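Local coordinates for hypothetical protein (Bacteroides ovatus, PDB 4EPS) that is probably a component of the fimbrium tip, part of the filamentous surface appendages that mediate cell adhesion and biofilm formation, at residues Asn302-Val307 and Ala323-His328; Ser365-Val370 and Gly389-Glu394; Trp429-Ser434 and Tyr504-Gly509. All coordinates share one frame; numbering follows the deposited sequence.

Contact 1 (Asn302-Val307 and Ala323-His328); sequences NPMPSV and ALLRSH
M304, a selenomethionine, reaches across L324 and L325 and ends near H328. It was modelled in two conformers, and the side-chain contacts given here are those of one of them. CB points past helix 323-327 rather than at it, but a chi1 of -78° sets CG anti to the carbonyl carbon, and the chain then runs extended along the helix face. CG lies 3.8 Å from CG of L324, SE 3.7 Å from CD1 of L325, and the side chain crosses both leucines at about a right angle. CE comes to 3.2 Å from the carbonyl O of H328, a doubtful approach given the second conformer.

The residues before it form an Asx turn: N302 OD1 accepts from M304 N at 3.0 Å, with an N-H...O angle of 163° and the donor tilted slightly from the carbonyl plane. M304 is also the N-cap residue of the short helix 305-308. The turn follows strand 293-300, and from it M304 lays its side chain on helix 323-327.

Next to it in sequence, P303 CG touches L324 CD2 at 4.1 Å. S306 OG lies 3.8 Å from L325 CD2. That hydroxyl is hydrogen-bonded to D322 OD2, while D322 OD1 accepts from the backbone N of L325.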
ATOM      1  N   ASN A 302      -5.533  12.871  12.090  1.00 23.85           N
ATOM      2  CA  ASN A 302      -6.813  13.140  12.746  1.00 23.83           C
ATOM      3  C   ASN A 302      -6.750  14.601  13.228  1.00 25.84           C
ATOM      4  O   ASN A 302      -5.919  14.884  14.095  1.00 24.44           O
ATOM      5  CB  ASN A 302      -7.043  12.131  13.901  1.00 25.59           C
ATOM      6  CG  ASN A 302      -8.367  12.282  14.603  1.00 36.76           C
ATOM      7  OD1 ASN A 302      -8.921  13.371  14.682  1.00 32.89           O
ATOM      8  ND2 ASN A 302      -8.890  11.195  15.176  1.00 27.42           N
ATOM      9  N   PRO A 303      -7.605  15.527  12.713  1.00 24.09           N
ATOM     10  CA  PRO A 303      -7.473  16.947  13.109  1.00 23.09           C
ATOM     11  C   PRO A 303      -8.341  17.365  14.296  1.00 28.47           C
ATOM     12  O   PRO A 303      -8.479  18.572  14.553  1.00 27.80           O
ATOM     13  CB  PRO A 303      -7.913  17.686  11.853  1.00 23.82           C
ATOM     14  CG  PRO A 303      -8.997  16.775  11.270  1.00 29.24           C
ATOM     15  CD  PRO A 303      -8.642  15.359  11.668  1.00 25.36           C
HETATM   16  N   MSE A 304      -8.963  16.391  14.989  1.00 24.72           N
HETATM   17  CA  MSE A 304      -9.798  16.739  16.136  0.50 24.69           C
HETATM   18  C   MSE A 304      -8.925  17.276  17.262  1.00 27.13           C
HETATM   19  O   MSE A 304      -7.894  16.676  17.589  1.00 27.63           O
HETATM   20  CB  MSE A 304     -10.644  15.551  16.585  0.50 26.77           C
HETATM   21  CG  MSE A 304     -11.834  15.359  15.697  0.50 33.23           C
HETATM   22 SE   MSE A 304     -12.425  13.548  15.700  0.38 40.56          SE
HETATM   23  CE  MSE A 304     -13.542  13.629  14.158  0.50 36.36           C
ATOM     24  N   PRO A 305      -9.295  18.444  17.847  1.00 24.53           N
ATOM     25  CA  PRO A 305      -8.433  19.024  18.897  1.00 24.71           C
ATOM     26  C   PRO A 305      -8.317  18.139  20.159  1.00 28.94           C
ATOM     27  O   PRO A 305      -7.253  18.114  20.789  1.00 28.24           O
ATOM     28  CB  PRO A 305      -9.092  20.378  19.205  1.00 26.45           C
ATOM     29  CG  PRO A 305     -10.480  20.269  18.745  1.00 30.15           C
ATOM     30  CD  PRO A 305     -10.477  19.303  17.584  1.00 25.70           C
ATOM     31  N   SER A 306      -9.363  17.372  20.498  1.00 27.66           N
ATOM     32  CA  SER A 306      -9.287  16.492  21.685  1.00 28.49           C
ATOM     33  C   SER A 306      -8.338  15.295  21.433  1.00 34.76           C
ATOM     34  O   SER A 306      -7.934  14.621  22.379  1.00 35.18           O
ATOM     35  CB  SER A 306     -10.673  16.009  22.108  1.00 28.20           C
ATOM     36  OG  SER A 306     -11.299  15.222  21.110  1.00 32.70           O
ATOM     37  N   VAL A 307      -7.981  15.043  20.164  1.00 29.80           N
ATOM     38  CA  VAL A 307      -7.033  13.997  19.780  1.00 28.71           C
ATOM     39  C   VAL A 307      -5.638  14.660  19.661  1.00 32.68           C
ATOM     40  O   VAL A 307      -4.700  14.281  20.379  1.00 31.98           O
ATOM     41  CB  VAL A 307      -7.481  13.240  18.481  1.00 31.20           C
ATOM     42  CG1 VAL A 307      -6.414  12.245  18.017  1.00 30.55           C
ATOM     43  CG2 VAL A 307      -8.812  12.514  18.704  1.00 31.12           C
ATOM     44  N   ALA A 323     -16.378  20.127  19.053  1.00 29.72           N
ATOM     45  CA  ALA A 323     -17.481  20.253  18.095  1.00 30.15           C
ATOM     46  C   ALA A 323     -17.261  19.411  16.839  1.00 32.81           C
ATOM     47  O   ALA A 323     -18.230  18.896  16.282  1.00 32.32           O
ATOM     48  CB  ALA A 323     -17.672  21.713  17.705  1.00 31.23           C
ATOM     49  N   LEU A 324     -15.994  19.280  16.385  1.00 28.43           N
ATOM     50  CA  LEU A 324     -15.657  18.484  15.208  1.00 26.76           C
ATOM     51  C   LEU A 324     -15.924  16.994  15.473  1.00 30.58           C
ATOM     52  O   LEU A 324     -16.505  16.327  14.619  1.00 29.72           O
ATOM     53  CB  LEU A 324     -14.173  18.722  14.814  1.00 25.87           C
ATOM     54  CG  LEU A 324     -13.607  17.931  13.612  1.00 29.17           C
ATOM     55  CD1 LEU A 324     -14.497  18.040  12.381  1.00 29.37           C
ATOM     56  CD2 LEU A 324     -12.178  18.415  13.267  1.00 30.02           C
ATOM     57  N   LEU A 325     -15.474  16.476  16.630  1.00 30.48           N
ATOM     58  CA  LEU A 325     -15.690  15.071  17.019  1.00 31.69           C
ATOM     59  C   LEU A 325     -17.189  14.794  17.142  1.00 36.17           C
ATOM     60  O   LEU A 325     -17.673  13.760  16.680  1.00 34.99           O
ATOM     61  CB  LEU A 325     -14.973  14.770  18.357  1.00 32.60           C
ATOM     62  CG  LEU A 325     -15.232  13.399  19.036  1.00 37.80           C
ATOM     63  CD1 LEU A 325     -14.813  12.226  18.130  1.00 38.53           C
ATOM     64  CD2 LEU A 325     -14.477  13.296  20.351  1.00 38.25           C
ATOM     65  N   ARG A 326     -17.922  15.739  17.723  1.00 33.96           N
ATOM     66  CA  ARG A 326     -19.365  15.603  17.918  1.00 34.64           C
ATOM     67  C   ARG A 326     -20.149  15.612  16.580  1.00 37.30           C
ATOM     68  O   ARG A 326     -20.994  14.740  16.367  1.00 36.43           O
ATOM     69  CB  ARG A 326     -19.827  16.739  18.838  1.00 36.53           C
ATOM     70  CG  ARG A 326     -21.255  16.656  19.327  1.00 42.27           C
ATOM     71  CD  ARG A 326     -21.434  17.569  20.524  1.00 43.88           C
ATOM     72  NE  ARG A 326     -21.190  18.974  20.188  1.00 41.29           N
ATOM     73  CZ  ARG A 326     -20.345  19.770  20.834  1.00 41.49           C
ATOM     74  NH1 ARG A 326     -19.642  19.312  21.863  1.00 35.59           N
ATOM     75  NH2 ARG A 326     -20.206  21.034  20.464  1.00 36.59           N
ATOM     76  N   SER A 327     -19.852  16.563  15.668  1.00 32.00           N
ATOM     77  CA  SER A 327     -20.614  16.703  14.427  1.00 30.45           C
ATOM     78  C   SER A 327     -20.133  15.851  13.253  1.00 33.36           C
ATOM     79  O   SER A 327     -20.951  15.552  12.386  1.00 32.34           O
ATOM     80  CB  SER A 327     -20.651  18.160  13.985  1.00 33.53           C
ATOM     81  OG  SER A 327     -21.139  18.980  15.034  1.00 41.52           O
ATOM     82  N   HIS A 328     -18.817  15.535  13.160  1.00 28.85           N
ATOM     83  CA  HIS A 328     -18.295  14.783  12.020  1.00 27.65           C
ATOM     84  C   HIS A 328     -17.268  13.795  12.536  1.00 31.60           C
ATOM     85  O   HIS A 328     -16.080  13.925  12.209  1.00 30.05           O
ATOM     86  CB  HIS A 328     -17.700  15.742  10.955  1.00 27.57           C
ATOM     87  CG  HIS A 328     -18.709  16.669  10.358  1.00 30.41           C
ATOM     88  ND1 HIS A 328     -18.863  17.967  10.825  1.00 32.60           N
ATOM     89  CD2 HIS A 328     -19.623  16.443   9.386  1.00 31.32           C
ATOM     90  CE1 HIS A 328     -19.846  18.496  10.107  1.00 31.57           C
ATOM     91  NE2 HIS A 328     -20.342  17.619   9.230  1.00 31.62           N
TER

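Contact 2 (Ser365-Val370 and Gly389-Glu394); sequences SSYVSV and GYNNSE
Y367 and V368 meet the first turns of helix 389-403 in two different ways, one through a ring edge and waters, the other through an asparagine that pairs with main chain. They belong to an irregular loop between helices 354-359 and 389-403, docked on the second helix by an asparagine amide that bonds both the N and the O of one residue.

Y367 comes first. The ring turns its CE2 edge to E394 OE1, 3.4 Å from CE2 and in the ring plane, with the carboxylate turned 52° against the ring. The hydroxyl is linked to the same oxygen through water: one water lies 2.8 Å from Y367 OH and reaches OE1 only weakly, while another donates to E394 OE1 at 2.7 Å and bonds the hydroxyl weakly. R326 makes a cation-pi contact with this ring.

V368 follows, gripped at both of its backbone polar atoms by N391. V368 N donates to N391 OD1 at 3.0 Å, and N391 ND2 donates to V368 O at 2.8 Å; both N-H...O angles are 170°. V368 O lies in the amide plane of N391, although ND2 sits above the plane of the V368 carbonyl. A chi1 of 170° puts CG of N391 anti to its backbone N and carries the amide out toward the loop. ND2 also donates to N392 OD1 at 3.1 Å, so three bonds fix the rotation of this buried amide.

S369 O accepts from K383 NZ and from a water whose oxygen is 2.7 Å from N392 OD1, to which it also donates. V370, whose backbone bonds to E474, closes the series with its CG1 methyl 3.8 Å from N392 OD1.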
ATOM      1  N   SER A 365     -19.169  25.280  27.677  1.00 39.74           N
ATOM      2  CA  SER A 365     -18.653  23.963  28.061  0.60 39.30           C
ATOM      3  C   SER A 365     -18.583  22.999  26.871  1.00 40.53           C
ATOM      4  O   SER A 365     -17.840  22.009  26.921  1.00 40.47           O
ATOM      5  CB  SER A 365     -19.526  23.357  29.159  0.60 43.52           C
ATOM      6  OG  SER A 365     -20.859  23.183  28.705  0.60 50.30           O
ATOM      7  N   SER A 366     -19.363  23.274  25.812  1.00 35.42           N
ATOM      8  CA  SER A 366     -19.471  22.398  24.647  0.60 34.69           C
ATOM      9  C   SER A 366     -18.695  22.908  23.419  1.00 36.11           C
ATOM     10  O   SER A 366     -18.596  22.182  22.419  1.00 33.58           O
ATOM     11  CB  SER A 366     -20.939  22.184  24.280  0.60 41.07           C
ATOM     12  OG  SER A 366     -21.660  23.406  24.286  0.60 54.23           O
ATOM     13  N   TYR A 367     -18.145  24.135  23.488  1.00 32.86           N
ATOM     14  CA  TYR A 367     -17.361  24.734  22.386  1.00 31.88           C
ATOM     15  C   TYR A 367     -16.142  25.439  22.960  1.00 35.46           C
ATOM     16  O   TYR A 367     -16.082  25.683  24.158  1.00 34.34           O
ATOM     17  CB  TYR A 367     -18.192  25.741  21.546  1.00 32.71           C
ATOM     18  CG  TYR A 367     -19.443  25.164  20.917  1.00 35.03           C
ATOM     19  CD1 TYR A 367     -20.636  25.091  21.631  1.00 38.32           C
ATOM     20  CD2 TYR A 367     -19.448  24.732  19.596  1.00 35.16           C
ATOM     21  CE1 TYR A 367     -21.777  24.522  21.078  1.00 39.30           C
ATOM     22  CE2 TYR A 367     -20.593  24.168  19.022  1.00 35.54           C
ATOM     23  CZ  TYR A 367     -21.759  24.074  19.770  1.00 42.82           C
ATOM     24  OH  TYR A 367     -22.914  23.558  19.244  1.00 42.58           O
ATOM     25  N   VAL A 368     -15.173  25.757  22.095  1.00 31.41           N
ATOM     26  CA  VAL A 368     -13.986  26.532  22.433  1.00 30.89           C
ATOM     27  C   VAL A 368     -14.237  27.941  21.879  1.00 31.93           C
ATOM     28  O   VAL A 368     -14.774  28.070  20.781  1.00 30.11           O
ATOM     29  CB  VAL A 368     -12.697  25.866  21.835  1.00 35.63           C
ATOM     30  CG1 VAL A 368     -11.451  26.691  22.143  1.00 35.96           C
ATOM     31  CG2 VAL A 368     -12.525  24.435  22.364  1.00 35.98           C
ATOM     32  N   SER A 369     -13.835  28.988  22.603  1.00 29.27           N
ATOM     33  CA  SER A 369     -13.985  30.350  22.098  1.00 28.47           C
ATOM     34  C   SER A 369     -13.170  30.551  20.806  1.00 29.59           C
ATOM     35  O   SER A 369     -12.127  29.910  20.620  1.00 28.52           O
ATOM     36  CB  SER A 369     -13.554  31.368  23.144  1.00 30.77           C
ATOM     37  OG  SER A 369     -13.571  32.655  22.548  1.00 31.09           O
ATOM     38  N   VAL A 370     -13.663  31.430  19.914  1.00 25.69           N
ATOM     39  CA  VAL A 370     -12.970  31.774  18.661  1.00 24.72           C
ATOM     40  C   VAL A 370     -11.738  32.670  18.960  1.00 27.81           C
ATOM     41  O   VAL A 370     -10.897  32.853  18.085  1.00 26.58           O
ATOM     42  CB  VAL A 370     -13.912  32.463  17.627  1.00 27.83           C
ATOM     43  CG1 VAL A 370     -15.057  31.536  17.208  1.00 26.99           C
ATOM     44  CG2 VAL A 370     -14.448  33.801  18.165  1.00 28.45           C
ATOM     45  N   GLY A 389     -10.468  25.612  13.320  1.00 21.64           N
ATOM     46  CA  GLY A 389     -11.336  26.243  12.329  1.00 21.02           C
ATOM     47  C   GLY A 389     -12.749  25.682  12.297  1.00 24.35           C
ATOM     48  O   GLY A 389     -13.709  26.449  12.203  1.00 24.56           O
ATOM     49  N   TYR A 390     -12.897  24.353  12.396  1.00 22.35           N
ATOM     50  CA  TYR A 390     -14.253  23.781  12.359  1.00 22.37           C
ATOM     51  C   TYR A 390     -15.057  24.287  13.577  1.00 26.07           C
ATOM     52  O   TYR A 390     -16.178  24.807  13.416  1.00 25.63           O
ATOM     53  CB  TYR A 390     -14.262  22.245  12.273  1.00 23.44           C
ATOM     54  CG  TYR A 390     -15.702  21.785  12.175  1.00 25.32           C
ATOM     55  CD1 TYR A 390     -16.414  21.918  10.986  1.00 26.81           C
ATOM     56  CD2 TYR A 390     -16.407  21.403  13.318  1.00 26.63           C
ATOM     57  CE1 TYR A 390     -17.771  21.586  10.909  1.00 27.32           C
ATOM     58  CE2 TYR A 390     -17.767  21.085  13.257  1.00 27.95           C
ATOM     59  CZ  TYR A 390     -18.445  21.187  12.055  1.00 30.85           C
ATOM     60  OH  TYR A 390     -19.788  20.910  11.995  1.00 32.32           O
ATOM     61  N   ASN A 391     -14.465  24.188  14.777  1.00 24.01           N
ATOM     62  CA  ASN A 391     -15.047  24.739  15.999  1.00 23.68           C
ATOM     63  C   ASN A 391     -15.482  26.178  15.762  1.00 25.82           C
ATOM     64  O   ASN A 391     -16.609  26.556  16.109  1.00 24.54           O
ATOM     65  CB  ASN A 391     -14.002  24.696  17.143  1.00 23.93           C
ATOM     66  CG  ASN A 391     -14.440  25.467  18.358  1.00 35.26           C
ATOM     67  OD1 ASN A 391     -15.129  24.933  19.224  1.00 27.82           O
ATOM     68  ND2 ASN A 391     -14.076  26.745  18.435  1.00 25.62           N
ATOM     69  N   ASN A 392     -14.558  27.011  15.221  1.00 22.17           N
ATOM     70  CA  ASN A 392     -14.826  28.436  15.010  1.00 22.70           C
ATOM     71  C   ASN A 392     -16.034  28.666  14.095  1.00 26.23           C
ATOM     72  O   ASN A 392     -16.795  29.609  14.347  1.00 25.73           O
ATOM     73  CB  ASN A 392     -13.576  29.164  14.463  1.00 23.89           C
ATOM     74  CG  ASN A 392     -12.414  29.102  15.438  1.00 26.97           C
ATOM     75  OD1 ASN A 392     -12.577  28.718  16.615  1.00 25.61           O
ATOM     76  ND2 ASN A 392     -11.193  29.370  14.947  1.00 23.45           N
ATOM     77  N   SER A 393     -16.197  27.827  13.045  1.00 24.05           N
ATOM     78  CA  SER A 393     -17.342  27.923  12.128  0.60 23.75           C
ATOM     79  C   SER A 393     -18.651  27.665  12.884  1.00 29.69           C
ATOM     80  O   SER A 393     -19.625  28.397  12.699  1.00 31.06           O
ATOM     81  CB  SER A 393     -17.196  26.927  10.982  0.60 26.19           C
ATOM     82  OG  SER A 393     -18.152  27.203   9.973  0.60 28.23           O
ATOM     83  N   GLU A 394     -18.667  26.638  13.762  1.00 26.64           N
ATOM     84  CA  GLU A 394     -19.867  26.312  14.536  1.00 27.38           C
ATOM     85  C   GLU A 394     -20.185  27.420  15.546  1.00 31.94           C
ATOM     86  O   GLU A 394     -21.361  27.720  15.735  1.00 32.31           O
ATOM     87  CB  GLU A 394     -19.757  24.947  15.227  1.00 28.35           C
ATOM     88  CG  GLU A 394     -20.027  23.808  14.247  1.00 32.78           C
ATOM     89  CD  GLU A 394     -20.596  22.538  14.854  1.00 41.82           C
ATOM     90  OE1 GLU A 394     -20.663  22.444  16.101  1.00 40.08           O
ATOM     91  OE2 GLU A 394     -20.918  21.608  14.082  1.00 39.39           O
TER
HETATM   92  O   HOH W   1     -23.770  23.914  16.638  1.00 49.52           O
HETATM   93  O   HOH W   2     -21.825  20.711  17.791  1.00 53.56           O
HETATM   94  O   HOH W   3     -10.575  29.053  18.436  1.00 27.99           O

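Contact 3 (Trp429-Ser434 and Tyr504-Gly509); sequences WYVPSS and YRFFLG
The rings of W429, Y430 and F507 are each covered on one face by a group from the facing segment. Over the six-membered ring of W429 sits L508 CD2, 3.7 Å from the ring centroid and 9° off its normal, a clear CH-pi contact; the backbone of F507 lies at the edge of the same indole. F507 O is over one face of Y430, 3.3 Å above the ring plane and offset toward the rim, while G509 N is near the ring plane at its edge. P432 CB makes a CH-pi contact over the centre of the F507 ring, 3.7 Å from the centroid, and Y430 OH is at that ring's edge.

The Y430 ring lies against F507 O and F507 CB, the latter a CH-pi contact, although the CB of Y430 points away from the strand: a chi1 of 58° places CG between the backbone N and the carbonyl carbon, folding the ring back. The Y430 hydroxyl is held by E436 OE2, and W429 NE1 by F420 O.

Beyond these, V431 CG2 packs on F506 CE2 at 3.5 Å and also meets the edge of the Y504 ring. P432 CD is close to R505 O, at 3.1 Å, and seats the proline against the backbone just ahead of the ring it covers.

Main chain holds the register. Y430 N donates to F507 O at 2.8 Å and F507 N to Y430 O at 2.9 Å, an antiparallel hydrogen-bonded pair. The end-to-end directions of the touching parts lie 107° apart, consistent with the pairing being a single bridge: a buried loop crossing strand 502-509, which is itself flanked by strands 334-338 and 342-344 in a six-stranded antiparallel sheet.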
ATOM      1  N   TRP A 429     -16.967  23.368   3.952  1.00 22.09           N
ATOM      2  CA  TRP A 429     -15.931  24.408   3.943  1.00 22.22           C
ATOM      3  C   TRP A 429     -16.021  25.364   5.158  1.00 25.07           C
ATOM      4  O   TRP A 429     -17.119  25.801   5.538  1.00 25.22           O
ATOM      5  CB  TRP A 429     -16.026  25.252   2.654  1.00 20.82           C
ATOM      6  CG  TRP A 429     -15.762  24.497   1.372  1.00 21.39           C
ATOM      7  CD1 TRP A 429     -16.635  24.317   0.330  1.00 23.89           C
ATOM      8  CD2 TRP A 429     -14.527  23.873   0.974  1.00 20.53           C
ATOM      9  NE1 TRP A 429     -16.020  23.624  -0.685  1.00 22.35           N
ATOM     10  CE2 TRP A 429     -14.729  23.330  -0.316  1.00 23.82           C
ATOM     11  CE3 TRP A 429     -13.260  23.733   1.579  1.00 21.58           C
ATOM     12  CZ2 TRP A 429     -13.718  22.659  -1.012  1.00 23.42           C
ATOM     13  CZ3 TRP A 429     -12.264  23.049   0.897  1.00 23.13           C
ATOM     14  CH2 TRP A 429     -12.489  22.528  -0.387  1.00 23.38           C
ATOM     15  N   TYR A 430     -14.863  25.748   5.699  1.00 20.05           N
ATOM     16  CA  TYR A 430     -14.807  26.741   6.782  1.00 19.73           C
ATOM     17  C   TYR A 430     -13.534  27.592   6.638  1.00 21.64           C
ATOM     18  O   TYR A 430     -12.571  27.160   6.011  1.00 20.73           O
ATOM     19  CB  TYR A 430     -14.881  26.091   8.185  1.00 21.12           C
ATOM     20  CG  TYR A 430     -13.787  25.080   8.459  1.00 21.79           C
ATOM     21  CD1 TYR A 430     -12.530  25.484   8.931  1.00 21.71           C
ATOM     22  CD2 TYR A 430     -13.972  23.731   8.168  1.00 22.53           C
ATOM     23  CE1 TYR A 430     -11.499  24.563   9.117  1.00 21.73           C
ATOM     24  CE2 TYR A 430     -12.957  22.801   8.378  1.00 22.74           C
ATOM     25  CZ  TYR A 430     -11.722  23.223   8.845  1.00 26.17           C
ATOM     26  OH  TYR A 430     -10.744  22.296   9.062  1.00 24.61           O
ATOM     27  N   VAL A 431     -13.518  28.777   7.259  1.00 19.42           N
ATOM     28  CA  VAL A 431     -12.316  29.638   7.269  1.00 18.96           C
ATOM     29  C   VAL A 431     -11.350  29.000   8.269  1.00 22.21           C
ATOM     30  O   VAL A 431     -11.710  28.824   9.438  1.00 21.38           O
ATOM     31  CB  VAL A 431     -12.620  31.121   7.608  1.00 22.20           C
ATOM     32  CG1 VAL A 431     -11.329  31.937   7.720  1.00 21.48           C
ATOM     33  CG2 VAL A 431     -13.565  31.756   6.568  1.00 23.49           C
ATOM     34  N   PRO A 432     -10.128  28.624   7.848  1.00 20.08           N
ATOM     35  CA  PRO A 432      -9.217  27.956   8.790  1.00 18.82           C
ATOM     36  C   PRO A 432      -8.865  28.833   9.975  1.00 21.90           C
ATOM     37  O   PRO A 432      -8.819  30.053   9.840  1.00 20.42           O
ATOM     38  CB  PRO A 432      -7.957  27.674   7.932  1.00 19.78           C
ATOM     39  CG  PRO A 432      -8.034  28.705   6.804  1.00 22.28           C
ATOM     40  CD  PRO A 432      -9.514  28.767   6.508  1.00 20.60           C
ATOM     41  N   SER A 433      -8.605  28.211  11.137  1.00 19.23           N
ATOM     42  CA  SER A 433      -8.062  28.942  12.291  1.00 19.16           C
ATOM     43  C   SER A 433      -6.663  29.405  11.899  1.00 21.08           C
ATOM     44  O   SER A 433      -6.067  28.843  10.956  1.00 20.38           O
ATOM     45  CB  SER A 433      -7.977  28.028  13.517  1.00 22.04           C
ATOM     46  OG  SER A 433      -7.204  26.875  13.192  1.00 22.83           O
ATOM     47  N   SER A 434      -6.091  30.322  12.666  1.00 19.70           N
ATOM     48  CA  SER A 434      -4.727  30.801  12.399  1.00 19.57           C
ATOM     49  C   SER A 434      -3.742  29.626  12.519  1.00 23.52           C
ATOM     50  O   SER A 434      -2.787  29.552  11.749  1.00 22.31           O
ATOM     51  CB  SER A 434      -4.371  31.949  13.343  1.00 21.39           C
ATOM     52  OG  SER A 434      -4.551  31.549  14.693  1.00 23.10           O
ATOM     53  N   TYR A 504      -8.886  34.985   1.141  1.00 22.51           N
ATOM     54  CA  TYR A 504      -9.547  33.784   1.629  1.00 21.75           C
ATOM     55  C   TYR A 504      -9.022  32.513   0.976  1.00 24.33           C
ATOM     56  O   TYR A 504      -8.898  32.442  -0.247  1.00 22.88           O
ATOM     57  CB  TYR A 504     -11.049  33.843   1.300  1.00 22.68           C
ATOM     58  CG  TYR A 504     -11.855  34.731   2.213  1.00 24.76           C
ATOM     59  CD1 TYR A 504     -12.347  34.252   3.422  1.00 27.08           C
ATOM     60  CD2 TYR A 504     -12.197  36.030   1.833  1.00 25.52           C
ATOM     61  CE1 TYR A 504     -13.129  35.050   4.252  1.00 28.04           C
ATOM     62  CE2 TYR A 504     -12.968  36.842   2.662  1.00 27.03           C
ATOM     63  CZ  TYR A 504     -13.447  36.340   3.860  1.00 28.84           C
ATOM     64  OH  TYR A 504     -14.212  37.115   4.682  1.00 28.75           O
ATOM     65  N   ARG A 505      -8.816  31.494   1.791  1.00 20.27           N
ATOM     66  CA  ARG A 505      -8.659  30.083   1.406  1.00 20.87           C
ATOM     67  C   ARG A 505      -9.558  29.314   2.371  1.00 25.44           C
ATOM     68  O   ARG A 505      -9.576  29.646   3.556  1.00 27.41           O
ATOM     69  CB  ARG A 505      -7.201  29.597   1.494  1.00 21.04           C
ATOM     70  CG  ARG A 505      -6.315  30.046   0.338  1.00 23.65           C
ATOM     71  CD  ARG A 505      -6.528  29.171  -0.900  1.00 23.83           C
ATOM     72  NE  ARG A 505      -5.748  29.696  -2.020  1.00 25.04           N
ATOM     73  CZ  ARG A 505      -5.612  29.094  -3.193  1.00 29.19           C
ATOM     74  NH1 ARG A 505      -6.212  27.927  -3.424  1.00 21.68           N
ATOM     75  NH2 ARG A 505      -4.918  29.670  -4.160  1.00 23.87           N
ATOM     76  N   PHE A 506     -10.366  28.391   1.881  1.00 22.23           N
ATOM     77  CA  PHE A 506     -11.223  27.606   2.761  1.00 20.66           C
ATOM     78  C   PHE A 506     -10.618  26.241   2.962  1.00 22.07           C
ATOM     79  O   PHE A 506      -9.868  25.745   2.117  1.00 20.95           O
ATOM     80  CB  PHE A 506     -12.653  27.493   2.186  1.00 21.01           C
ATOM     81  CG  PHE A 506     -13.385  28.806   2.344  1.00 22.11           C
ATOM     82  CD1 PHE A 506     -13.268  29.812   1.381  1.00 25.05           C
ATOM     83  CD2 PHE A 506     -14.172  29.050   3.467  1.00 23.44           C
ATOM     84  CE1 PHE A 506     -13.907  31.053   1.556  1.00 26.55           C
ATOM     85  CE2 PHE A 506     -14.819  30.287   3.633  1.00 26.20           C
ATOM     86  CZ  PHE A 506     -14.650  31.291   2.696  1.00 24.77           C
ATOM     87  N   PHE A 507     -10.946  25.644   4.092  1.00 19.63           N
ATOM     88  CA  PHE A 507     -10.550  24.295   4.454  1.00 18.29           C
ATOM     89  C   PHE A 507     -11.776  23.407   4.676  1.00 20.48           C
ATOM     90  O   PHE A 507     -12.836  23.910   5.036  1.00 19.91           O
ATOM     91  CB  PHE A 507      -9.789  24.320   5.782  1.00 19.69           C
ATOM     92  CG  PHE A 507      -8.293  24.544   5.733  1.00 20.56           C
ATOM     93  CD1 PHE A 507      -7.745  25.508   4.888  1.00 22.43           C
ATOM     94  CD2 PHE A 507      -7.454  23.899   6.638  1.00 22.26           C
ATOM     95  CE1 PHE A 507      -6.367  25.787   4.908  1.00 23.61           C
ATOM     96  CE2 PHE A 507      -6.075  24.164   6.659  1.00 25.48           C
ATOM     97  CZ  PHE A 507      -5.548  25.122   5.810  1.00 23.85           C
ATOM     98  N   LEU A 508     -11.585  22.093   4.584  1.00 18.92           N
ATOM     99  CA  LEU A 508     -12.595  21.118   5.004  1.00 18.18           C
ATOM    100  C   LEU A 508     -11.855  19.971   5.662  1.00 20.64           C
ATOM    101  O   LEU A 508     -10.670  19.778   5.385  1.00 19.29           O
ATOM    102  CB  LEU A 508     -13.532  20.667   3.855  1.00 17.91           C
ATOM    103  CG  LEU A 508     -12.989  19.884   2.642  1.00 20.56           C
ATOM    104  CD1 LEU A 508     -12.559  18.438   3.019  1.00 20.55           C
ATOM    105  CD2 LEU A 508     -14.084  19.803   1.568  1.00 22.36           C
ATOM    106  N   GLY A 509     -12.527  19.252   6.544  1.00 18.59           N
ATOM    107  CA  GLY A 509     -11.976  18.054   7.168  1.00 19.44           C
ATOM    108  C   GLY A 509     -12.632  16.846   6.515  1.00 22.44           C
ATOM    109  O   GLY A 509     -13.812  16.905   6.161  1.00 20.22           O
TER

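Followed from the N terminus, the three contacts close loops in series; none nests in or crosses another. Contact 1 closes a 15-residue loop between two short helices after strand 293-300. Contact 2 closes an 18-residue loop onto the start of helix 389-403. Contact 3 spans 69 residues, including helices 434-438 and 446-458 and the three-stranded sheet of 469-497, and brings the chain back to its last strand. Contact 2 touches both neighbours: S327 OG probably bonds E394 OE2 and H328 packs on Y390, while Y430 packs against G389 and S393. Contacts 1 and 3 do not touch; the start of helix 389-403 lies between helix 323-327 and the Y430 segment that pairs with strand 502-509.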